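PDB 6I8F: EH1AB1 from Metagenome, which hydrolyses esters, probably as a serine hydrolase with a catalytic triad carried on an alpha/beta hydrolase fold. Local coordinates for residues P62-V67 / L120-R125; R82-L87 / T112-C117; P261-T266 / D317-V322; R282-E285 / K289-Y292. One frame throughout, in Å; residues are numbered along the deposited sequence.

Contact 1: residues P62-V67 / L120-R125; sequences PEVAEV and LANKSR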
loop_
_atom_site.group_PDB
_atom_site.type_symbol
_atom_site.label_atom_id
_atom_site.label_comp_id
_atom_site.label_asym_id
_atom_site.label_seq_id
_atom_site.Cartn_x
_atom_site.Cartn_y
_atom_site.Cartn_z
ATOM N N PRO A 62 -6.673 -18.861 -12.505
ATOM C CA PRO A 62 -7.965 -18.268 -12.831
ATOM C C PRO A 62 -8.050 -17.984 -14.337
ATOM O O PRO A 62 -7.012 -17.751 -15.013
ATOM C CB PRO A 62 -8.010 -16.976 -12.014
ATOM C CG PRO A 62 -6.556 -16.601 -11.833
ATOM C CD PRO A 62 -5.763 -17.895 -11.883
ATOM N N GLU A 63 -9.278 -18.004 -14.857
ATOM C CA GLU A 63 -9.522 -17.622 -16.239
ATOM C C GLU A 63 -9.187 -16.133 -16.397
ATOM O O GLU A 63 -9.464 -15.321 -15.515
ATOM C CB GLU A 63 -10.978 -17.897 -16.653
ATOM C CG GLU A 63 -11.275 -19.365 -16.885
ATOM C CD GLU A 63 -10.411 -20.035 -17.949
ATOM O OE1 GLU A 63 -10.344 -19.507 -19.085
ATOM O OE2 GLU A 63 -9.763 -21.059 -17.625
ATOM N N VAL A 64 -8.578 -15.804 -17.534
ATOM C CA VAL A 64 -8.392 -14.434 -17.988
ATOM C C VAL A 64 -9.109 -14.286 -19.341
ATOM O O VAL A 64 -9.624 -15.260 -19.858
ATOM C CB VAL A 64 -6.896 -14.084 -18.079
ATOM C CG1 VAL A 64 -6.233 -14.109 -16.709
ATOM C CG2 VAL A 64 -6.161 -14.991 -19.044
ATOM N N ALA A 65 -9.145 -13.067 -19.892
ATOM C CA ALA A 65 -9.812 -12.819 -21.169
ATOM C C ALA A 65 -9.046 -13.521 -22.289
ATOM O O ALA A 65 -9.646 -14.034 -23.233
ATOM C CB ALA A 65 -9.914 -11.338 -21.441
ATOM N N GLU A 66 -7.712 -13.530 -22.182
ATOM C CA GLU A 66 -6.870 -14.050 -23.256
ATOM C C GLU A 66 -5.439 -14.235 -22.742
ATOM O O GLU A 66 -4.964 -13.458 -21.921
ATOM C CB GLU A 66 -6.926 -13.062 -24.418
ATOM C CG GLU A 66 -6.176 -13.478 -25.645
ATOM C CD GLU A 66 -5.915 -12.303 -26.569
ATOM O OE1 GLU A 66 -6.743 -12.088 -27.497
ATOM O OE2 GLU A 66 -4.897 -11.605 -26.367
ATOM N N VAL A 67 -4.762 -15.257 -23.264
ATOM C CA VAL A 67 -3.348 -15.463 -23.022
ATOM C C VAL A 67 -2.664 -15.632 -24.383
ATOM O O VAL A 67 -3.098 -16.437 -25.186
ATOM C CB VAL A 67 -3.099 -16.668 -22.094
ATOM C CG1 VAL A 67 -1.620 -16.933 -21.897
ATOM C CG2 VAL A 67 -3.778 -16.482 -20.750
ATOM N N LEU A 120 -2.865 -11.361 -11.000
ATOM C CA LEU A 120 -2.473 -9.943 -10.985
ATOM C C LEU A 120 -3.233 -9.179 -12.077
ATOM O O LEU A 120 -3.667 -8.058 -11.859
ATOM C CB LEU A 120 -0.959 -9.810 -11.172
ATOM C CG LEU A 120 -0.091 -10.226 -9.984
ATOM C CD1 LEU A 120 1.382 -10.106 -10.334
ATOM C CD2 LEU A 120 -0.402 -9.400 -8.745
ATOM N N ALA A 121 -3.355 -9.780 -13.267
ATOM C CA ALA A 121 -4.053 -9.137 -14.392
ATOM C C ALA A 121 -5.515 -8.867 -14.013
ATOM O O ALA A 121 -5.978 -7.730 -14.107
ATOM C CB ALA A 121 -3.938 -9.971 -15.641
ATOM N N ASN A 122 -6.219 -9.907 -13.564
ATOM C CA ASN A 122 -7.646 -9.823 -13.255
ATOM C C ASN A 122 -7.910 -8.779 -12.155
ATOM O O ASN A 122 -8.832 -7.987 -12.272
ATOM C CB ASN A 122 -8.218 -11.189 -12.874
ATOM C CG ASN A 122 -8.391 -12.105 -14.064
ATOM O OD1 ASN A 122 -8.358 -11.656 -15.204
ATOM N ND2 ASN A 122 -8.592 -13.390 -13.817
ATOM N N LYS A 123 -7.073 -8.772 -11.116
ATOM C CA LYS A 123 -7.287 -7.956 -9.931
ATOM C C LYS A 123 -6.898 -6.500 -10.212
ATOM O O LYS A 123 -7.533 -5.591 -9.705
ATOM C CB LYS A 123 -6.474 -8.503 -8.757
ATOM C CG LYS A 123 -6.935 -9.854 -8.241
ATOM C CD LYS A 123 -8.203 -9.788 -7.432
ATOM C CE LYS A 123 -8.718 -11.166 -7.083
ATOM N NZ LYS A 123 -9.913 -11.072 -6.215
ATOM N N SER A 124 -5.864 -6.294 -11.036
ATOM C CA SER A 124 -5.378 -4.966 -11.344
ATOM C C SER A 124 -6.175 -4.314 -12.479
ATOM O O SER A 124 -6.170 -3.096 -12.586
ATOM C CB SER A 124 -3.923 -5.000 -11.688
ATOM O OG SER A 124 -3.733 -5.624 -12.947
ATOM N N ARG A 125 -6.806 -5.131 -13.334
ATOM C CA ARG A 125 -7.412 -4.686 -14.602
ATOM C C ARG A 125 -6.317 -4.163 -15.536
ATOM O O ARG A 125 -6.593 -3.369 -16.450
ATOM C CB ARG A 125 -8.479 -3.608 -14.383
ATOM C CG ARG A 125 -9.568 -3.978 -13.382
ATOM C CD ARG A 125 -10.657 -2.913 -13.372
ATOM N NE ARG A 125 -11.657 -3.107 -12.329
ATOM C CZ ARG A 125 -12.595 -2.227 -11.974
ATOM N NH1 ARG A 125 -12.475 -0.937 -12.254
ATOM N NH2 ARG A 125 -13.659 -2.658 -11.324
#

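Contact 2: residues R82-L87 / T112-C117; sequences RRYRPL and THDSTC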
loop_
_atom_site.group_PDB
_atom_site.type_symbol
_atom_site.label_atom_id
_atom_site.label_comp_id
_atom_site.label_asym_id
_atom_site.label_seq_id
_atom_site.Cartn_x
_atom_site.Cartn_y
_atom_site.Cartn_z
ATOM N N ARG A 82 4.636 -13.973 -22.356
ATOM C CA ARG A 82 3.248 -14.371 -22.329
ATOM C C ARG A 82 2.419 -13.181 -21.837
ATOM O O ARG A 82 2.717 -12.602 -20.800
ATOM C CB ARG A 82 3.087 -15.626 -21.475
ATOM C CG ARG A 82 1.637 -16.043 -21.285
ATOM C CD ARG A 82 1.536 -17.376 -20.597
ATOM N NE ARG A 82 2.161 -18.440 -21.362
ATOM C CZ ARG A 82 2.517 -19.611 -20.846
ATOM N NH1 ARG A 82 2.169 -19.923 -19.610
ATOM N NH2 ARG A 82 3.246 -20.454 -21.557
ATOM N N ARG A 83 1.429 -12.785 -22.635
ATOM C CA ARG A 83 0.555 -11.666 -22.322
ATOM C C ARG A 83 -0.750 -12.212 -21.748
ATOM O O ARG A 83 -1.304 -13.193 -22.266
ATOM C CB ARG A 83 0.228 -10.809 -23.549
ATOM C CG ARG A 83 1.440 -10.446 -24.389
ATOM C CD ARG A 83 1.168 -9.249 -25.273
ATOM N NE ARG A 83 0.299 -9.582 -26.384
ATOM C CZ ARG A 83 -0.593 -8.762 -26.926
ATOM N NH1 ARG A 83 -1.036 -7.706 -26.258
ATOM N NH2 ARG A 83 -1.049 -9.014 -28.138
ATOM N N TYR A 84 -1.208 -11.565 -20.674
ATOM C CA TYR A 84 -2.450 -11.895 -20.030
ATOM C C TYR A 84 -3.379 -10.676 -20.077
ATOM O O TYR A 84 -3.030 -9.605 -19.569
ATOM C CB TYR A 84 -2.203 -12.286 -18.577
ATOM C CG TYR A 84 -1.193 -13.377 -18.343
ATOM C CD1 TYR A 84 0.166 -13.100 -18.241
ATOM C CD2 TYR A 84 -1.603 -14.684 -18.145
ATOM C CE1 TYR A 84 1.090 -14.100 -17.972
ATOM C CE2 TYR A 84 -0.691 -15.693 -17.879
ATOM C CZ TYR A 84 0.658 -15.402 -17.780
ATOM O OH TYR A 84 1.546 -16.406 -17.505
ATOM N N ARG A 85 -4.541 -10.847 -20.709
ATOM C CA ARG A 85 -5.549 -9.805 -20.787
ATOM C C ARG A 85 -6.536 -10.033 -19.649
ATOM O O ARG A 85 -7.076 -11.133 -19.523
ATOM C CB ARG A 85 -6.216 -9.834 -22.163
ATOM C CG ARG A 85 -7.266 -8.752 -22.367
ATOM C CD ARG A 85 -7.601 -8.546 -23.830
ATOM N NE ARG A 85 -8.403 -7.354 -23.957
ATOM C CZ ARG A 85 -7.947 -6.125 -24.190
ATOM N NH1 ARG A 85 -6.718 -5.915 -24.639
ATOM N NH2 ARG A 85 -8.762 -5.107 -23.984
ATOM N N PRO A 86 -6.793 -9.021 -18.791
ATOM C CA PRO A 86 -7.704 -9.185 -17.658
ATOM C C PRO A 86 -9.152 -9.468 -18.099
ATOM O O PRO A 86 -9.616 -8.907 -19.088
ATOM C CB PRO A 86 -7.639 -7.844 -16.906
ATOM C CG PRO A 86 -7.054 -6.852 -17.896
ATOM C CD PRO A 86 -6.259 -7.653 -18.901
ATOM N N LEU A 87 -9.841 -10.343 -17.364
ATOM C CA LEU A 87 -11.280 -10.530 -17.528
ATOM C C LEU A 87 -11.991 -9.179 -17.490
ATOM O O LEU A 87 -11.729 -8.369 -16.603
ATOM C CB LEU A 87 -11.820 -11.385 -16.389
ATOM C CG LEU A 87 -11.691 -12.889 -16.552
ATOM C CD1 LEU A 87 -12.385 -13.581 -15.385
ATOM C CD2 LEU A 87 -12.270 -13.352 -17.882
ATOM N N THR A 112 6.012 -21.149 -13.956
ATOM C CA THR A 112 6.105 -21.220 -12.482
ATOM C C THR A 112 5.300 -20.084 -11.832
ATOM O O THR A 112 4.935 -20.182 -10.663
ATOM C CB THR A 112 7.570 -21.210 -12.020
ATOM O OG1 THR A 112 8.207 -20.029 -12.510
ATOM C CG2 THR A 112 8.347 -22.422 -12.494
ATOM N N HIS A 113 5.047 -19.006 -12.582
ATOM C CA HIS A 113 4.388 -17.796 -12.061
ATOM C C HIS A 113 3.113 -17.466 -12.855
ATOM O O HIS A 113 2.580 -16.378 -12.735
ATOM C CB HIS A 113 5.384 -16.628 -12.088
ATOM C CG HIS A 113 6.453 -16.736 -11.047
ATOM N ND1 HIS A 113 7.425 -17.736 -11.077
ATOM C CD2 HIS A 113 6.702 -15.982 -9.952
ATOM C CE1 HIS A 113 8.229 -17.578 -10.040
ATOM N NE2 HIS A 113 7.803 -16.503 -9.331
ATOM N N ASP A 114 2.618 -18.429 -13.639
ATOM C CA ASP A 114 1.476 -18.252 -14.554
ATOM C C ASP A 114 0.180 -17.920 -13.793
ATOM O O ASP A 114 -0.518 -16.972 -14.149
ATOM C CB ASP A 114 1.303 -19.499 -15.421
ATOM C CG ASP A 114 0.099 -19.422 -16.339
ATOM O OD1 ASP A 114 0.202 -18.729 -17.368
ATOM O OD2 ASP A 114 -0.938 -20.029 -15.995
ATOM N N SER A 115 -0.152 -18.706 -12.763
ATOM C CA SER A 115 -1.376 -18.478 -11.969
ATOM C C SER A 115 -1.331 -17.105 -11.273
ATOM O O SER A 115 -2.371 -16.429 -11.148
ATOM C CB SER A 115 -1.613 -19.586 -10.957
ATOM O OG SER A 115 -1.891 -20.833 -11.602
ATOM N N THR A 116 -0.135 -16.720 -10.815
ATOM C CA THR A 116 0.116 -15.458 -10.151
ATOM C C THR A 116 -0.088 -14.292 -11.122
ATOM O O THR A 116 -0.703 -13.286 -10.760
ATOM C CB THR A 116 1.521 -15.421 -9.543
ATOM O OG1 THR A 116 1.575 -16.471 -8.573
ATOM C CG2 THR A 116 1.860 -14.079 -8.928
ATOM N N CYS A 117 0.457 -14.403 -12.335
ATOM C CA CYS A 117 0.305 -13.352 -13.332
ATOM C C CYS A 117 -1.160 -13.207 -13.752
ATOM O O CYS A 117 -1.629 -12.085 -13.926
ATOM C CB CYS A 117 1.169 -13.597 -14.555
ATOM S SG CYS A 117 2.914 -13.237 -14.227
#

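Contact 3: residues P261-T266 / D317-V322; sequences PAFVLT and DEAAAV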
loop_
_atom_site.group_PDB
_atom_site.type_symbol
_atom_site.label_atom_id
_atom_site.label_comp_id
_atom_site.label_asym_id
_atom_site.label_seq_id
_atom_site.Cartn_x
_atom_site.Cartn_y
_atom_site.Cartn_z
ATOM N N PRO A 261 7.240 5.678 -9.220
ATOM C CA PRO A 261 6.454 5.272 -8.051
ATOM C C PRO A 261 6.504 3.745 -7.885
ATOM O O PRO A 261 6.620 3.014 -8.859
ATOM C CB PRO A 261 5.037 5.772 -8.367
ATOM C CG PRO A 261 5.252 6.908 -9.347
ATOM C CD PRO A 261 6.478 6.528 -10.145
ATOM N N ALA A 262 6.430 3.289 -6.639
ATOM C CA ALA A 262 6.772 1.937 -6.307
ATOM C C ALA A 262 5.764 1.362 -5.315
ATOM O O ALA A 262 5.137 2.093 -4.555
ATOM C CB ALA A 262 8.173 1.910 -5.722
ATOM N N PHE A 263 5.618 0.036 -5.388
ATOM C CA PHE A 263 5.051 -0.801 -4.367
ATOM C C PHE A 263 6.159 -1.767 -3.938
ATOM O O PHE A 263 6.690 -2.483 -4.784
ATOM C CB PHE A 263 3.825 -1.534 -4.913
ATOM C CG PHE A 263 3.232 -2.566 -3.992
ATOM C CD1 PHE A 263 2.299 -2.211 -3.034
ATOM C CD2 PHE A 263 3.587 -3.894 -4.087
ATOM C CE1 PHE A 263 1.740 -3.158 -2.193
ATOM C CE2 PHE A 263 3.047 -4.841 -3.231
ATOM C CZ PHE A 263 2.109 -4.473 -2.300
ATOM N N VAL A 264 6.513 -1.768 -2.649
ATOM C CA VAL A 264 7.586 -2.626 -2.122
ATOM C C VAL A 264 6.989 -3.499 -1.012
ATOM O O VAL A 264 6.430 -2.988 -0.036
ATOM C CB VAL A 264 8.781 -1.794 -1.613
ATOM C CG1 VAL A 264 9.920 -2.690 -1.163
ATOM C CG2 VAL A 264 9.277 -0.789 -2.644
ATOM N N LEU A 265 7.077 -4.817 -1.191
ATOM C CA LEU A 265 6.520 -5.763 -0.263
ATOM C C LEU A 265 7.662 -6.581 0.351
ATOM O O LEU A 265 8.545 -7.043 -0.383
ATOM C CB LEU A 265 5.520 -6.661 -0.998
ATOM C CG LEU A 265 4.805 -7.704 -0.135
ATOM C CD1 LEU A 265 3.416 -7.991 -0.675
ATOM C CD2 LEU A 265 5.605 -8.995 -0.055
ATOM N N THR A 266 7.632 -6.737 1.683
ATOM C CA THR A 266 8.513 -7.669 2.370
ATOM C C THR A 266 7.700 -8.741 3.102
ATOM O O THR A 266 6.563 -8.525 3.542
ATOM C CB THR A 266 9.476 -6.962 3.334
ATOM O OG1 THR A 266 8.700 -6.235 4.287
ATOM C CG2 THR A 266 10.452 -6.050 2.619
ATOM N N ASP A 317 -3.430 -9.736 -4.444
ATOM C CA ASP A 317 -4.553 -8.802 -4.567
ATOM C C ASP A 317 -4.122 -7.382 -4.161
ATOM O O ASP A 317 -4.536 -6.404 -4.791
ATOM C CB ASP A 317 -5.757 -9.305 -3.765
ATOM C CG ASP A 317 -6.315 -10.612 -4.309
ATOM O OD1 ASP A 317 -5.849 -11.053 -5.393
ATOM O OD2 ASP A 317 -7.185 -11.206 -3.642
ATOM N N GLU A 318 -3.308 -7.254 -3.102
ATOM C CA GLU A 318 -2.850 -5.929 -2.658
ATOM C C GLU A 318 -1.927 -5.282 -3.709
ATOM O O GLU A 318 -2.069 -4.111 -4.033
ATOM C CB GLU A 318 -2.141 -5.997 -1.305
ATOM C CG GLU A 318 -1.675 -4.635 -0.851
ATOM C CD GLU A 318 -1.162 -4.517 0.570
ATOM O OE1 GLU A 318 -1.059 -5.550 1.280
ATOM O OE2 GLU A 318 -0.847 -3.383 0.949
ATOM N N ALA A 319 -0.958 -6.037 -4.220
ATOM C CA ALA A 319 -0.035 -5.523 -5.237
ATOM C C ALA A 319 -0.825 -5.048 -6.468
ATOM O O ALA A 319 -0.641 -3.927 -6.960
ATOM C CB ALA A 319 0.962 -6.593 -5.599
ATOM N N ALA A 320 -1.730 -5.909 -6.933
ATOM C CA ALA A 320 -2.599 -5.631 -8.076
ATOM C C ALA A 320 -3.444 -4.376 -7.807
ATOM O O ALA A 320 -3.584 -3.522 -8.673
ATOM C CB ALA A 320 -3.474 -6.836 -8.354
ATOM N N ALA A 321 -4.011 -4.293 -6.599
ATOM C CA ALA A 321 -4.915 -3.226 -6.225
ATOM C C ALA A 321 -4.185 -1.883 -6.264
ATOM O O ALA A 321 -4.707 -0.920 -6.776
ATOM C CB ALA A 321 -5.466 -3.488 -4.846
ATOM N N VAL A 322 -2.973 -1.840 -5.700
ATOM C CA VAL A 322 -2.213 -0.615 -5.619
ATOM C C VAL A 322 -1.797 -0.172 -7.034
ATOM O O VAL A 322 -1.849 1.017 -7.360
ATOM C CB VAL A 322 -1.011 -0.783 -4.673
ATOM C CG1 VAL A 322 -0.054 0.396 -4.742
ATOM C CG2 VAL A 322 -1.448 -1.038 -3.239
#

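Contact 4: residues R282-E285 / K289-Y292; sequences RLIE and KTTY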
loop_
_atom_site.group_PDB
_atom_site.type_symbol
_atom_site.label_atom_id
_atom_site.label_comp_id
_atom_site.label_asym_id
_atom_site.label_seq_id
_atom_site.Cartn_x
_atom_site.Cartn_y
_atom_site.Cartn_z
ATOM N N ARG A 282 14.713 4.454 1.034
ATOM C CA ARG A 282 15.487 5.331 0.146
ATOM C C ARG A 282 14.552 5.995 -0.868
ATOM O O ARG A 282 14.707 7.208 -1.172
ATOM C CB ARG A 282 16.605 4.581 -0.586
ATOM C CG ARG A 282 17.670 3.955 0.312
ATOM C CD ARG A 282 18.945 4.742 0.562
ATOM N NE ARG A 282 19.329 5.705 -0.463
ATOM C CZ ARG A 282 20.435 5.660 -1.212
ATOM N NH1 ARG A 282 21.195 4.577 -1.258
ATOM N NH2 ARG A 282 20.774 6.715 -1.930
ATOM N N LEU A 283 13.587 5.218 -1.389
ATOM C CA LEU A 283 12.609 5.775 -2.319
ATOM C C LEU A 283 11.812 6.885 -1.612
ATOM O O LEU A 283 11.667 7.967 -2.149
ATOM C CB LEU A 283 11.693 4.671 -2.858
ATOM C CG LEU A 283 12.332 3.702 -3.849
ATOM C CD1 LEU A 283 11.463 2.470 -4.038
ATOM C CD2 LEU A 283 12.612 4.386 -5.180
ATOM N N ILE A 284 11.329 6.615 -0.394
ATOM C CA ILE A 284 10.477 7.576 0.332
ATOM C C ILE A 284 11.261 8.872 0.579
ATOM O O ILE A 284 10.774 9.972 0.321
ATOM C CB ILE A 284 9.932 6.952 1.631
ATOM C CG1 ILE A 284 8.879 5.891 1.313
ATOM C CG2 ILE A 284 9.378 8.009 2.581
ATOM C CD1 ILE A 284 8.707 4.859 2.399
ATOM N N GLU A 285 12.494 8.715 1.064
ATOM C CA GLU A 285 13.334 9.832 1.458
ATOM C C GLU A 285 13.717 10.692 0.243
ATOM O O GLU A 285 13.920 11.888 0.402
ATOM C CB GLU A 285 14.498 9.307 2.298
ATOM C CG GLU A 285 14.088 9.094 3.749
ATOM C CD GLU A 285 14.606 7.842 4.439
ATOM O OE1 GLU A 285 15.846 7.632 4.424
ATOM O OE2 GLU A 285 13.767 7.087 5.005
ATOM N N LYS A 289 6.751 8.667 -4.645
ATOM C CA LYS A 289 5.539 8.030 -4.163
ATOM C C LYS A 289 5.827 6.534 -3.983
ATOM O O LYS A 289 6.134 5.832 -4.935
ATOM C CB LYS A 289 4.346 8.233 -5.105
ATOM C CG LYS A 289 3.045 7.604 -4.603
ATOM C CD LYS A 289 1.874 7.737 -5.553
ATOM C CE LYS A 289 1.417 9.176 -5.714
ATOM N NZ LYS A 289 0.308 9.315 -6.695
ATOM N N THR A 290 5.742 6.070 -2.734
ATOM C CA THR A 290 6.154 4.740 -2.390
ATOM C C THR A 290 5.125 4.141 -1.438
ATOM O O THR A 290 4.823 4.736 -0.417
ATOM C CB THR A 290 7.543 4.731 -1.743
ATOM O OG1 THR A 290 8.416 5.491 -2.576
ATOM C CG2 THR A 290 8.085 3.332 -1.532
ATOM N N THR A 291 4.627 2.959 -1.786
ATOM C CA THR A 291 3.805 2.169 -0.908
ATOM C C THR A 291 4.624 0.977 -0.407
ATOM O O THR A 291 5.067 0.168 -1.213
ATOM C CB THR A 291 2.559 1.672 -1.644
ATOM O OG1 THR A 291 1.884 2.793 -2.219
ATOM C CG2 THR A 291 1.626 0.894 -0.743
ATOM N N TYR A 292 4.819 0.882 0.910
ATOM C CA TYR A 292 5.572 -0.197 1.529
ATOM C C TYR A 292 4.622 -1.052 2.370
ATOM O O TYR A 292 3.801 -0.519 3.105
ATOM C CB TYR A 292 6.697 0.329 2.427
ATOM C CG TYR A 292 7.309 -0.772 3.252
ATOM C CD1 TYR A 292 8.184 -1.683 2.678
ATOM C CD2 TYR A 292 6.936 -0.974 4.569
ATOM C CE1 TYR A 292 8.718 -2.731 3.411
ATOM C CE2 TYR A 292 7.450 -2.024 5.314
ATOM C CZ TYR A 292 8.340 -2.912 4.732
ATOM O OH TYR A 292 8.858 -3.945 5.462
#

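Contact 1: residues P62-V67 / L120-R125
The side-chain amide of Asn122 donates to the backbone carbonyl of Glu63, with Asn122 ND2 2.7 Å from Glu63 O. The bond is fairly straight, with an N-H...O angle of 158°. The carbonyl oxygen lies near the plane of the Asn122 amide. Seen from the acceptor, the donor is tilted 26° from the carbonyl plane. Asn122 has CG anti to its own carbonyl carbon and beside its backbone N (chi1 -74°), and this carries the amide from the helix wall to the loop.

Val64 packs against the same amide, the two side chains crossing at about a right angle. Val64 CG1 does the touching, 3.6 Å from Asn122 OD1 and 3.8 Å from Asn122 ND2. Pro62 stands at the margin, its CB 4.1 Å from Asn122 ND2. The other end of the amide is also used: Asn122 OD1 accepts from Leu87 N, just beyond strand 78-85. Pro62 O is bonded to Arg118 NH1, one turn earlier on the helix.

Near the end of helix 114-124, Leu120 O takes two donors from Ser124. Ser124 OG lies 2.7 Å from Leu120 O and Ser124 N 2.9 Å from the same Leu120 O; they arrive from opposite faces of the carbonyl plane. Arg125, with positive phi, then leaves the helix.

This is a surface contact without a salt bridge between its segments. One neutral amide links helix 114-124 to the loop before the edge strand 66-73 and to Leu87, just past strand 78-85. A donor site at one end and an acceptor site at the other should fix which way round the amide sits.

Contact 2: residues R82-L87 / T112-C117
Asp114 OD1 accepts two bonds from strand 78-85. Tyr84 OH lies 2.7 Å from Asp114 OD1, on the anti side but tilted well out of the carboxylate plane. Arg82 NH1 lies 3.2 Å from Asp114 OD1 and forms a salt bridge from above that plane. The two donors come from opposite faces. Asp114 has CG anti to the backbone N (chi1 177°), which brings OD1 to the strand. The guanidinium offers its edge, with OD1 nearly in its plane. Asp114 OD2 is taken by Arg118 NE.

Arg82 has a stronger partner in Glu111, which pairs with NH2, while Asn69 OD1 accepts from NE. The N-cap residue His113 donates from ND1 to Thr112 OG1 (2.8 Å), and its NE2 is bonded to Asp174.

Cys117 CB lies over one face of the Tyr84 ring in a CH-pi contact, 3.9 Å from the centroid. A phenylalanine in place of Tyr84 would probably keep this packing but leave Asp114 OD1 with Arg82 as its one partner from the strand.

The contact sets strand 78-85 against helix 114-124, the connecting helix of the beta-alpha-beta crossover between strands 94-100 and 127-132, as in the sheet-and-helix layers of alpha/beta hydrolases.

Contact 3: residues P261-T266 / D317-V322
Phe263 projects from strand 262-267 onto helix 310-327, the last helix of the chain, in a strand-on-helix layer of the alpha/beta hydrolase fold. The short segments run almost antiparallel, at 168°, with axes 9.6 Å apart at their closest.

From CB, which points toward the helix, the ring is carried out with CG anti to the backbone N (chi1 173°). Phe263 CD1 meets the two methyls of Val322, with Val322 CG1 3.9 Å away. Phe263 CE1 touches Val322 CG2 and also the aliphatic part of Glu318, 4.0 Å from Glu318 CG. At the far end Phe263 CZ lies 3.8 Å from Ala319 CA. On the other flank CE2 rests on the methyl of Ala319. CD2 touches that methyl more loosely.

The side chains of Val322 and Glu318 each cross that of Phe263 at about a right angle. Glu318 meets the ring mainly through CG; its carboxylate is bonded elsewhere, by OE1 to Tyr295 OH and by OE2 to Thr291 OG1 of the second subunit. Phe198 and Ile202 on one neighbouring strand, and Val293 on the other, also touch the ring.

No hydrogen bond joins the two segments. The small residue at Ala319 lets the ring approach the helix backbone: Ala319 CA makes a CH-pi contact over one face, 4.0 Å from the centroid, and Ala319 CB comes to 3.6 Å from Phe263 CE2.

Contact 4: residues R282-E285 / K289-Y292
Ile284 and Thr290 meet through first torsions of the same kind. Ile284 CG1 is anti to the carbonyl carbon (chi1 -71°), which swings this branch toward the strand. Thr290 OG1 takes the corresponding place (chi1 -50°) and faces the helix, while the methyl CG2 stands anti to the backbone N.

Thr290 thus sits against two successive helix residues. Ile284 CG1 lies 3.5 Å from Thr290 CB and 3.9 Å from Thr290 CG2, with the two side chains meeting at a slant. Leu283 brings up its CB, 3.4 Å from Thr290 OG1 and 4.1 Å from Thr290 CG2. The hydroxyl therefore rests against a hydrocarbon here. Its polar partner is the backbone carbonyl of Ile288, in the short turn between the segments. Replacing Thr290 by alanine would remove the hydroxyl and the methyl, and would probably leave Ile288 O without this partner and a gap beside Leu283 CB and Ile284 CG1.

Leu283 also packs on Ala262, Phe256 and Leu259. Residues Thr290 to Tyr292 pair antiparallel with a strand of the second subunit, so the sheet runs on across the dimer interface. Ile284 also packs on Arg277 of the second subunit.

The contact closes the tight return from helix to strand in a beta-alpha-beta crossover: strand 262-267, helix 273-285 and strand 290-296, the last crossover of the alpha/beta hydrolase sheet.

All four contacts join helices or loops to one mixed sheet. Contact 1 is a surface contact; the others are buried. Contacts 1 and 2 share helix 114-124; contact 1 meets the loop leading into strand 66-73, contact 2 the adjacent strand 78-85. Their chemistry is polar, by a neutral amide in contact 1 and by a carboxylate that takes a tyrosine hydroxyl and an arginine in contact 2. Contacts 3 and 4 lie toward the opposite edge of the sheet, on adjacent strands, and are apolar between their segments. Lys123 and Ser124 of contact 1 pack on helix 310-327 of contact 3. Contacts 1, 3 and 4 touch the second subunit, whereas contact 2 does not.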